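PDB 4H0A: uncharacterized protein from Staphylococcus aureus subsp. aureus, which is of unknown function but belongs to the CAP family, joining a CAP-associated N-terminal region to a cysteine-rich secretory protein region. Local coordinates for residues A[42-47]-A[54-59]; A[60-65]-A[70-75]; A[168-173]-A[279-284]. All blocks are in the same frame, centred on the assembly; numbering follows the deposited sequence.

Contact 1. Residues A[42-47]-A[54-59]; sequences GTWVGK and SKFGQA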
loop_
_atom_site.group_PDB
_atom_site.type_symbol
_atom_site.label_atom_id
_atom_site.label_comp_id
_atom_site.label_asym_id
_atom_site.label_seq_id
_atom_site.Cartn_x
_atom_site.Cartn_y
_atom_site.Cartn_z
ATOM N N GLY A 42 -14.508 3.911 7.630
ATOM C CA GLY A 42 -14.173 5.215 8.188
ATOM C C GLY A 42 -14.632 5.399 9.628
ATOM O O GLY A 42 -13.963 6.090 10.406
ATOM N N THR A 43 -15.742 4.730 10.024
ATOM C CA THR A 43 -16.246 4.793 11.405
ATOM C C THR A 43 -15.402 3.920 12.358
ATOM O O THR A 43 -15.578 4.037 13.566
ATOM C CB THR A 43 -17.725 4.359 11.495
ATOM O OG1 THR A 43 -17.846 2.966 11.167
ATOM C CG2 THR A 43 -18.653 5.213 10.622
ATOM N N TRP A 44 -14.522 3.033 11.838
ATOM C CA TRP A 44 -13.692 2.178 12.693
ATOM C C TRP A 44 -12.541 2.968 13.309
ATOM O O TRP A 44 -12.089 2.606 14.382
ATOM C CB TRP A 44 -13.108 0.975 11.925
ATOM C CG TRP A 44 -14.103 0.115 11.195
ATOM C CD1 TRP A 44 -15.466 0.175 11.263
ATOM C CD2 TRP A 44 -13.793 -0.987 10.334
ATOM N NE1 TRP A 44 -16.021 -0.790 10.454
ATOM C CE2 TRP A 44 -15.016 -1.543 9.905
ATOM C CE3 TRP A 44 -12.594 -1.564 9.890
ATOM C CZ2 TRP A 44 -15.072 -2.609 9.005
ATOM C CZ3 TRP A 44 -12.652 -2.652 9.037
ATOM C CH2 TRP A 44 -13.878 -3.145 8.585
ATOM N N VAL A 45 -12.069 4.043 12.645
ATOM C CA VAL A 45 -10.938 4.822 13.161
ATOM C C VAL A 45 -11.347 5.453 14.496
ATOM O O VAL A 45 -12.404 6.078 14.583
ATOM C CB VAL A 45 -10.437 5.866 12.130
ATOM C CG1 VAL A 45 -9.323 6.737 12.722
ATOM C CG2 VAL A 45 -9.955 5.174 10.850
ATOM N N GLY A 46 -10.531 5.227 15.525
ATOM C CA GLY A 46 -10.786 5.718 16.875
ATOM C C GLY A 46 -11.421 4.688 17.787
ATOM O O GLY A 46 -11.442 4.896 18.998
ATOM N N LYS A 47 -11.938 3.567 17.238
ATOM C CA LYS A 47 -12.546 2.512 18.056
ATOM C C LYS A 47 -11.502 1.515 18.509
ATOM O O LYS A 47 -10.419 1.437 17.927
ATOM C CB LYS A 47 -13.642 1.774 17.283
ATOM C CG LYS A 47 -14.837 2.644 16.940
ATOM C CD LYS A 47 -15.960 1.807 16.345
ATOM C CE LYS A 47 -17.246 2.579 16.197
ATOM N NZ LYS A 47 -18.242 1.824 15.395
ATOM N N SER A 54 -14.913 -8.813 17.360
ATOM C CA SER A 54 -16.293 -9.239 17.611
ATOM C C SER A 54 -17.085 -9.409 16.305
ATOM O O SER A 54 -17.797 -10.397 16.153
ATOM C CB SER A 54 -17.009 -8.231 18.507
ATOM O OG SER A 54 -16.442 -8.236 19.807
ATOM N N LYS A 55 -16.953 -8.459 15.369
ATOM C CA LYS A 55 -17.664 -8.488 14.088
ATOM C C LYS A 55 -17.153 -9.601 13.147
ATOM O O LYS A 55 -17.967 -10.340 12.592
ATOM C CB LYS A 55 -17.525 -7.120 13.384
ATOM C CG LYS A 55 -18.379 -6.943 12.123
ATOM C CD LYS A 55 -18.023 -5.659 11.349
ATOM C CE LYS A 55 -18.890 -4.472 11.707
ATOM N NZ LYS A 55 -20.193 -4.485 10.987
ATOM N N PHE A 56 -15.829 -9.692 12.937
ATOM C CA PHE A 56 -15.227 -10.630 11.980
ATOM C C PHE A 56 -14.575 -11.865 12.572
ATOM O O PHE A 56 -14.122 -12.723 11.812
ATOM C CB PHE A 56 -14.123 -9.902 11.205
ATOM C CG PHE A 56 -14.557 -8.635 10.519
ATOM C CD1 PHE A 56 -15.675 -8.620 9.695
ATOM C CD2 PHE A 56 -13.794 -7.484 10.611
ATOM C CE1 PHE A 56 -16.044 -7.463 9.010
ATOM C CE2 PHE A 56 -14.167 -6.328 9.931
ATOM C CZ PHE A 56 -15.296 -6.321 9.141
ATOM N N GLY A 57 -14.473 -11.947 13.884
ATOM C CA GLY A 57 -13.733 -13.033 14.497
ATOM C C GLY A 57 -12.268 -12.630 14.530
ATOM O O GLY A 57 -11.912 -11.490 14.216
ATOM N N GLN A 58 -11.406 -13.572 14.833
ATOM C CA GLN A 58 -9.989 -13.291 14.986
ATOM C C GLN A 58 -9.316 -12.921 13.659
ATOM O O GLN A 58 -9.644 -13.477 12.615
ATOM C CB GLN A 58 -9.295 -14.512 15.598
ATOM C CG GLN A 58 -9.819 -14.868 17.008
ATOM C CD GLN A 58 -9.407 -13.867 18.067
ATOM O OE1 GLN A 58 -8.239 -13.504 18.177
ATOM N NE2 GLN A 58 -10.340 -13.421 18.902
ATOM N N ALA A 59 -8.364 -11.988 13.712
ATOM C CA ALA A 59 -7.620 -11.563 12.531
ATOM C C ALA A 59 -6.798 -12.718 11.972
ATOM O O ALA A 59 -6.443 -13.654 12.697
ATOM C CB ALA A 59 -6.712 -10.388 12.868
#
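W44 and F56 meet through the far ends of their rings, and this one pair of side chains makes up nearly the whole contact. The two side chains come from opposite directions. CH2 of W44 lies 3.5 Å from CE2 of F56 and equally close to CZ. From the phenyl side the indole arrives at the ring edge, near the ring plane. The indole is met obliquely, with the six-membered ring of W44 and the ring of F56 turned 64° against each other and their centroids 5.5 Å apart. CG of F56 stands anti to the carbonyl carbon (chi1 -55°), which turns the ring off the last turn of helix 50-56 to meet the indole.

The tight part ends there. The backbones stay far apart, with 11.5 Å between CA of W44 and CA of K55. K55 is exposed and its chain skirts the contact. Its CG covers part of one face of the F56 ring, 3.9 Å above the plane, within its own segment. Beyond the rings, G57 leaves the helix with positive phi. In the first segment, 42-47, a type II turn runs from W44 to K47, closed by K47 N bonding to W44 O at 3.0 Å, with exposed G46 in it.

Y81 of strand 79-86 meets both rings and completes an aromatic cluster. W44 also packs on L52 of helix 50-56 and on I90 and V93 of strand 89-96. The contact thus fastens the loop and the short helix to the seven-stranded sheet.

Contact 2. Residues A[60-65]-A[70-75]; sequences DRVYPF and KNYVFK. With EDO (1,2-ethanediol), chain C; EDO (1,2-ethanediol), chain E.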
loop_
_atom_site.group_PDB
_atom_site.type_symbol
_atom_site.label_atom_id
_atom_site.label_comp_id
_atom_site.label_asym_id
_atom_site.label_seq_id
_atom_site.Cartn_x
_atom_site.Cartn_y
_atom_site.Cartn_z
ATOM N N ASP A 60 -6.511 -12.655 10.676
ATOM C CA ASP A 60 -5.731 -13.693 10.003
ATOM C C ASP A 60 -4.260 -13.617 10.391
ATOM O O ASP A 60 -3.596 -14.643 10.500
ATOM C CB ASP A 60 -5.878 -13.549 8.478
ATOM C CG ASP A 60 -7.303 -13.823 8.027
ATOM O OD1 ASP A 60 -7.768 -14.966 8.194
ATOM O OD2 ASP A 60 -7.978 -12.875 7.587
ATOM N N ARG A 61 -3.776 -12.399 10.609
ATOM C CA ARG A 61 -2.382 -12.098 10.885
ATOM C C ARG A 61 -2.316 -10.882 11.807
ATOM O O ARG A 61 -3.055 -9.928 11.558
ATOM C CB ARG A 61 -1.762 -11.763 9.497
ATOM C CG ARG A 61 -0.294 -11.885 9.358
ATOM C CD ARG A 61 0.171 -12.055 7.926
ATOM N NE ARG A 61 -0.367 -11.079 6.960
ATOM C CZ ARG A 61 0.271 -10.024 6.452
ATOM N NH1 ARG A 61 1.489 -9.704 6.871
ATOM N NH2 ARG A 61 -0.312 -9.271 5.522
ATOM N N VAL A 62 -1.470 -10.898 12.855
ATOM C CA VAL A 62 -1.269 -9.739 13.746
ATOM C C VAL A 62 0.216 -9.592 13.938
ATOM O O VAL A 62 0.858 -10.578 14.291
ATOM C CB VAL A 62 -1.988 -9.862 15.110
ATOM C CG1 VAL A 62 -1.711 -8.640 16.001
ATOM C CG2 VAL A 62 -3.492 -10.077 14.918
ATOM N N TYR A 63 0.774 -8.388 13.713
ATOM C CA TYR A 63 2.216 -8.186 13.822
ATOM C C TYR A 63 2.586 -6.749 14.164
ATOM O O TYR A 63 1.911 -5.811 13.735
ATOM C CB TYR A 63 2.901 -8.564 12.493
ATOM C CG TYR A 63 2.274 -7.917 11.277
ATOM C CD1 TYR A 63 1.162 -8.478 10.663
ATOM C CD2 TYR A 63 2.798 -6.748 10.733
ATOM C CE1 TYR A 63 0.570 -7.882 9.550
ATOM C CE2 TYR A 63 2.228 -6.154 9.609
ATOM C CZ TYR A 63 1.108 -6.721 9.021
ATOM O OH TYR A 63 0.541 -6.116 7.918
ATOM N N PRO A 64 3.712 -6.558 14.863
ATOM C CA PRO A 64 4.152 -5.192 15.153
ATOM C C PRO A 64 4.892 -4.573 13.974
ATOM O O PRO A 64 5.478 -5.277 13.155
ATOM C CB PRO A 64 5.118 -5.385 16.326
ATOM C CG PRO A 64 5.719 -6.737 16.085
ATOM C CD PRO A 64 4.648 -7.564 15.432
ATOM N N PHE A 65 4.934 -3.250 13.932
ATOM C CA PHE A 65 5.825 -2.548 13.017
ATOM C C PHE A 65 6.432 -1.354 13.793
ATOM O O PHE A 65 6.142 -1.204 14.986
ATOM C CB PHE A 65 5.178 -2.209 11.682
ATOM C CG PHE A 65 4.048 -1.227 11.667
ATOM C CD1 PHE A 65 2.742 -1.658 11.815
ATOM C CD2 PHE A 65 4.262 0.090 11.275
ATOM C CE1 PHE A 65 1.683 -0.767 11.680
ATOM C CE2 PHE A 65 3.199 0.976 11.138
ATOM C CZ PHE A 65 1.913 0.535 11.316
ATOM N N LYS A 70 0.657 -1.753 15.629
ATOM C CA LYS A 70 0.360 -3.168 15.404
ATOM C C LYS A 70 -0.610 -3.274 14.253
ATOM O O LYS A 70 -1.573 -2.505 14.211
ATOM C CB LYS A 70 -0.233 -3.813 16.666
ATOM C CG LYS A 70 0.727 -4.634 17.484
ATOM C CD LYS A 70 -0.061 -5.614 18.343
ATOM C CE LYS A 70 0.688 -6.044 19.564
ATOM N NZ LYS A 70 -0.234 -6.476 20.640
ATOM N N ASN A 71 -0.365 -4.191 13.305
ATOM C CA ASN A 71 -1.269 -4.369 12.170
ATOM C C ASN A 71 -2.072 -5.636 12.329
ATOM O O ASN A 71 -1.540 -6.640 12.789
ATOM C CB ASN A 71 -0.500 -4.399 10.847
ATOM C CG ASN A 71 -0.377 -3.051 10.172
ATOM O OD1 ASN A 71 -0.912 -2.059 10.634
ATOM N ND2 ASN A 71 0.338 -2.974 9.079
ATOM N N TYR A 72 -3.367 -5.573 11.984
ATOM C CA TYR A 72 -4.300 -6.700 12.000
ATOM C C TYR A 72 -4.779 -6.874 10.595
ATOM O O TYR A 72 -5.259 -5.896 10.016
ATOM C CB TYR A 72 -5.499 -6.423 12.929
ATOM C CG TYR A 72 -5.161 -6.383 14.396
ATOM C CD1 TYR A 72 -4.453 -5.315 14.939
ATOM C CD2 TYR A 72 -5.613 -7.376 15.262
ATOM C CE1 TYR A 72 -4.115 -5.287 16.291
ATOM C CE2 TYR A 72 -5.306 -7.344 16.620
ATOM C CZ TYR A 72 -4.541 -6.305 17.125
ATOM O OH TYR A 72 -4.244 -6.254 18.458
ATOM N N VAL A 73 -4.679 -8.079 10.030
ATOM C CA VAL A 73 -5.162 -8.271 8.670
ATOM C C VAL A 73 -6.405 -9.125 8.738
ATOM O O VAL A 73 -6.383 -10.190 9.357
ATOM C CB VAL A 73 -4.079 -8.874 7.750
ATOM C CG1 VAL A 73 -4.605 -9.063 6.321
ATOM C CG2 VAL A 73 -2.833 -7.991 7.760
ATOM N N PHE A 74 -7.497 -8.657 8.110
ATOM C CA PHE A 74 -8.752 -9.397 8.030
ATOM C C PHE A 74 -9.076 -9.582 6.571
ATOM O O PHE A 74 -9.129 -8.592 5.841
ATOM C CB PHE A 74 -9.895 -8.642 8.720
ATOM C CG PHE A 74 -9.720 -8.381 10.183
ATOM C CD1 PHE A 74 -9.098 -7.217 10.629
ATOM C CD2 PHE A 74 -10.237 -9.259 11.129
ATOM C CE1 PHE A 74 -8.981 -6.952 11.990
ATOM C CE2 PHE A 74 -10.126 -8.984 12.490
ATOM C CZ PHE A 74 -9.500 -7.834 12.912
ATOM N N LYS A 75 -9.297 -10.811 6.125
ATOM C CA LYS A 75 -9.610 -10.982 4.712
ATOM C C LYS A 75 -10.498 -12.164 4.445
ATOM O O LYS A 75 -10.526 -13.128 5.201
ATOM C CB LYS A 75 -8.325 -11.124 3.898
ATOM C CG LYS A 75 -7.417 -12.240 4.341
ATOM C CD LYS A 75 -6.205 -12.384 3.448
ATOM C CE LYS A 75 -5.491 -13.690 3.728
ATOM N NZ LYS A 75 -4.396 -13.942 2.762
HETATM C C1 EDO C . -1.059 -0.240 5.872
HETATM O O1 EDO C . -2.214 0.578 5.824
HETATM C C2 EDO C . -0.404 0.083 7.241
HETATM O O2 EDO C . 0.800 -0.630 7.397
HETATM C C1 EDO E . -13.748 -11.252 7.469
HETATM O O1 EDO E . -12.489 -11.811 7.760
HETATM C C2 EDO E . -13.558 -9.821 6.948
HETATM O O2 EDO E . -14.818 -9.343 6.513
#
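Strands 61-65 and 70-75 pair antiparallel, their axes 4.6 Å apart at an angle of 159°, with Y63 and N71 as a hydrogen-bonded pair and V62 and Y72 as a non-hydrogen-bonded one. The straightest bond runs from N71 N to Y63 O (2.8 Å, 173° at the hydrogen). At the far end D60 adds a side-chain bond: its OD2 accepts from K75 N at 2.9 Å.

The face with Y63, N71 and V73 is the more buried one. Y63 was modelled in two conformers, and its side-chain contacts are described for the one given. CB of N71 sits over the Y63 ring, 3.7 Å from its centroid, as a CH-pi contact. Y63 is at chi1 50°, with CG between the backbone N and carbonyl carbon, and this lays its ring across N71. The amide stands nearly upright on the ring. ND2 makes a weak bond to Y63 OH and a better one to O2 of a 1,2-ethanediol at 2.9 Å, while OD1 is held by S84. CE1 of F65 also approaches OD1 of N71, at 3.1 Å. V73 CG2 touches the edge of the Y63 ring and lies over the R61 guanidinium.

On the opposite face, V62 CG1 rests over the Y72 ring, 3.9 Å from its centroid, as a second CH-pi contact.

This hairpin forms one border of the seven-stranded antiparallel sheet, strand 61-65 being outermost and strand 79-86 next after 69-76. Helix 201-219 covers the Y63 face. There E211 forms salt bridges with both R61 and K75, and N204 and S208 bind the R61 guanidinium.

Contact 3. Residues A[168-173]-A[279-284]; sequences SVRFLT and FNDVPT. With EDO (1,2-ethanediol), chain C.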
loop_
_atom_site.group_PDB
_atom_site.type_symbol
_atom_site.label_atom_id
_atom_site.label_comp_id
_atom_site.label_asym_id
_atom_site.label_seq_id
_atom_site.Cartn_x
_atom_site.Cartn_y
_atom_site.Cartn_z
ATOM N N SER A 168 -8.916 1.463 -3.990
ATOM C CA SER A 168 -8.856 1.194 -2.562
ATOM C C SER A 168 -8.928 2.505 -1.799
ATOM O O SER A 168 -8.751 3.571 -2.393
ATOM C CB SER A 168 -7.550 0.460 -2.245
ATOM O OG SER A 168 -6.419 1.162 -2.733
ATOM N N VAL A 169 -9.235 2.440 -0.506
ATOM C CA VAL A 169 -9.291 3.633 0.345
ATOM C C VAL A 169 -8.601 3.326 1.654
ATOM O O VAL A 169 -8.785 2.236 2.201
ATOM C CB VAL A 169 -10.740 4.123 0.606
ATOM C CG1 VAL A 169 -10.747 5.377 1.489
ATOM C CG2 VAL A 169 -11.487 4.371 -0.704
ATOM N N ARG A 170 -7.825 4.282 2.173
ATOM C CA ARG A 170 -7.232 4.152 3.493
ATOM C C ARG A 170 -7.741 5.288 4.336
ATOM O O ARG A 170 -7.463 6.442 4.009
ATOM C CB ARG A 170 -5.692 4.137 3.483
ATOM C CG ARG A 170 -5.095 4.216 4.912
ATOM C CD ARG A 170 -3.700 3.649 4.990
ATOM N NE ARG A 170 -2.755 4.431 4.196
ATOM C CZ ARG A 170 -1.521 4.039 3.892
ATOM N NH1 ARG A 170 -1.055 2.875 4.338
ATOM N NH2 ARG A 170 -0.738 4.811 3.154
ATOM N N PHE A 171 -8.521 4.980 5.390
ATOM C CA PHE A 171 -8.968 5.998 6.343
ATOM C C PHE A 171 -7.937 6.010 7.449
ATOM O O PHE A 171 -7.564 4.928 7.911
ATOM C CB PHE A 171 -10.368 5.707 6.876
ATOM C CG PHE A 171 -11.466 5.980 5.877
ATOM C CD1 PHE A 171 -11.921 4.980 5.033
ATOM C CD2 PHE A 171 -12.097 7.221 5.833
ATOM C CE1 PHE A 171 -12.967 5.221 4.143
ATOM C CE2 PHE A 171 -13.141 7.458 4.944
ATOM C CZ PHE A 171 -13.567 6.459 4.101
ATOM N N LEU A 172 -7.445 7.186 7.865
ATOM C CA LEU A 172 -6.418 7.226 8.908
ATOM C C LEU A 172 -6.386 8.558 9.648
ATOM O O LEU A 172 -6.907 9.562 9.166
ATOM C CB LEU A 172 -5.018 6.908 8.326
ATOM C CG LEU A 172 -4.285 7.980 7.477
ATOM C CD1 LEU A 172 -2.957 7.430 6.976
ATOM C CD2 LEU A 172 -5.125 8.440 6.278
ATOM N N THR A 173 -5.769 8.547 10.836
ATOM C CA THR A 173 -5.641 9.751 11.650
ATOM C C THR A 173 -4.468 10.586 11.173
ATOM O O THR A 173 -3.586 10.090 10.474
ATOM C CB THR A 173 -5.456 9.399 13.129
ATOM O OG1 THR A 173 -4.205 8.732 13.286
ATOM C CG2 THR A 173 -6.588 8.537 13.672
ATOM N N PHE A 279 10.233 3.309 0.645
ATOM C CA PHE A 279 8.805 3.273 0.962
ATOM C C PHE A 279 8.591 2.779 2.391
ATOM O O PHE A 279 9.353 1.952 2.882
ATOM C CB PHE A 279 8.033 2.403 -0.043
ATOM C CG PHE A 279 7.896 3.067 -1.393
ATOM C CD1 PHE A 279 6.834 3.916 -1.660
ATOM C CD2 PHE A 279 8.847 2.872 -2.384
ATOM C CE1 PHE A 279 6.717 4.547 -2.903
ATOM C CE2 PHE A 279 8.729 3.505 -3.624
ATOM C CZ PHE A 279 7.667 4.341 -3.874
ATOM N N ASN A 280 7.574 3.324 3.065
ATOM C CA ASN A 280 7.235 2.992 4.455
ATOM C C ASN A 280 6.094 1.993 4.572
ATOM O O ASN A 280 5.924 1.407 5.638
ATOM C CB ASN A 280 6.819 4.270 5.201
ATOM C CG ASN A 280 7.936 5.267 5.352
ATOM O OD1 ASN A 280 9.101 4.896 5.538
ATOM N ND2 ASN A 280 7.612 6.554 5.298
ATOM N N ASP A 281 5.259 1.855 3.531
ATOM C CA ASP A 281 4.101 0.976 3.612
ATOM C C ASP A 281 3.762 0.458 2.243
ATOM O O ASP A 281 4.131 1.068 1.234
ATOM C CB ASP A 281 2.907 1.732 4.227
ATOM C CG ASP A 281 2.475 2.886 3.364
ATOM O OD1 ASP A 281 3.301 3.787 3.129
ATOM O OD2 ASP A 281 1.341 2.853 2.860
ATOM N N VAL A 282 3.068 -0.658 2.219
ATOM C CA VAL A 282 2.712 -1.323 0.974
ATOM C C VAL A 282 1.686 -0.491 0.159
ATOM O O VAL A 282 1.912 -0.338 -1.039
ATOM C CB VAL A 282 2.254 -2.770 1.253
ATOM C CG1 VAL A 282 1.631 -3.411 0.015
ATOM C CG2 VAL A 282 3.441 -3.597 1.745
ATOM N N PRO A 283 0.592 0.075 0.720
ATOM C CA PRO A 283 -0.321 0.876 -0.122
ATOM C C PRO A 283 0.384 1.999 -0.890
ATOM O O PRO A 283 0.066 2.210 -2.060
ATOM C CB PRO A 283 -1.320 1.435 0.896
ATOM C CG PRO A 283 -1.391 0.336 1.937
ATOM C CD PRO A 283 0.058 -0.063 2.092
ATOM N N THR A 284 1.376 2.689 -0.273
ATOM C CA THR A 284 2.094 3.761 -0.980
ATOM C C THR A 284 2.953 3.181 -2.097
ATOM O O THR A 284 2.974 3.728 -3.195
ATOM C CB THR A 284 2.956 4.596 -0.021
ATOM O OG1 THR A 284 2.132 5.033 1.048
ATOM C CG2 THR A 284 3.581 5.807 -0.704
HETATM C C1 EDO C . -1.059 -0.240 5.872
HETATM O O1 EDO C . -2.214 0.578 5.824
HETATM C C2 EDO C . -0.404 0.083 7.241
HETATM O O2 EDO C . 0.800 -0.630 7.397
#
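OD2 of D281 is gripped by three donors: NH1 and NH2 of R170 and the backbone N of T284. The arginine comes end-on, with both terminal nitrogens on this one oxygen, at 2.8 Å from NH1 to OD2 and 2.9 Å from NH2 to OD2. The oxygen lies close to the guanidinium plane. From its own side it is met well above the carboxylate plane, and the two flat groups are turned 40° against each other. Both bonds are clearly bent. The third donor, T284 N, is 3.1 Å from OD2. The other oxygen, OD1, accepts from OG1 of T284 at 2.7 Å through its syn lone pair, so both carboxylate oxygens are engaged. This pattern would be expected to favour the charged aspartate.

R170 reaches out from its strand with CG opposite the backbone N (chi1 171°) and a bend at chi3. P283 CB covers one face of the guanidinium, 3.6 Å above its plane. At the edge, NH1 also binds O1 of a 1,2-ethanediol at 3.0 Å, and NE is held by Q156 of the neighbouring strand. All four residues in contact are buried, and I180 packs against R170, D281 and T284.

The D281 to T284 pairing is an aspartate N-cap, the side chain accepting the backbone N-H at the start of helix 282-290. The salt bridge adds an arginine to that cap. It joins a strand of the CAP-associated N-terminal region to a helix in the cysteine-rich secretory protein family region.

In the fold
From the N terminus, contact 1 comes first and closes a short loop that holds most of helix 50-56. The chain then runs directly into contact 2, the hairpin at one border of the seven-stranded sheet. The two touch where F56, G57 and A59 pack on V73 and F74. Contact 3 opens much later and spans over a hundred residues. The three follow in series, with no crossing. Residues 168-173 lie further across the same sheet and also touch the loop of contact 1, through T173 on V45 and F171 on G42. Contacts 2 and 3 do not touch, but share one bound 1,2-ethanediol. Of the three, only contact 3 has its two segments in different family regions.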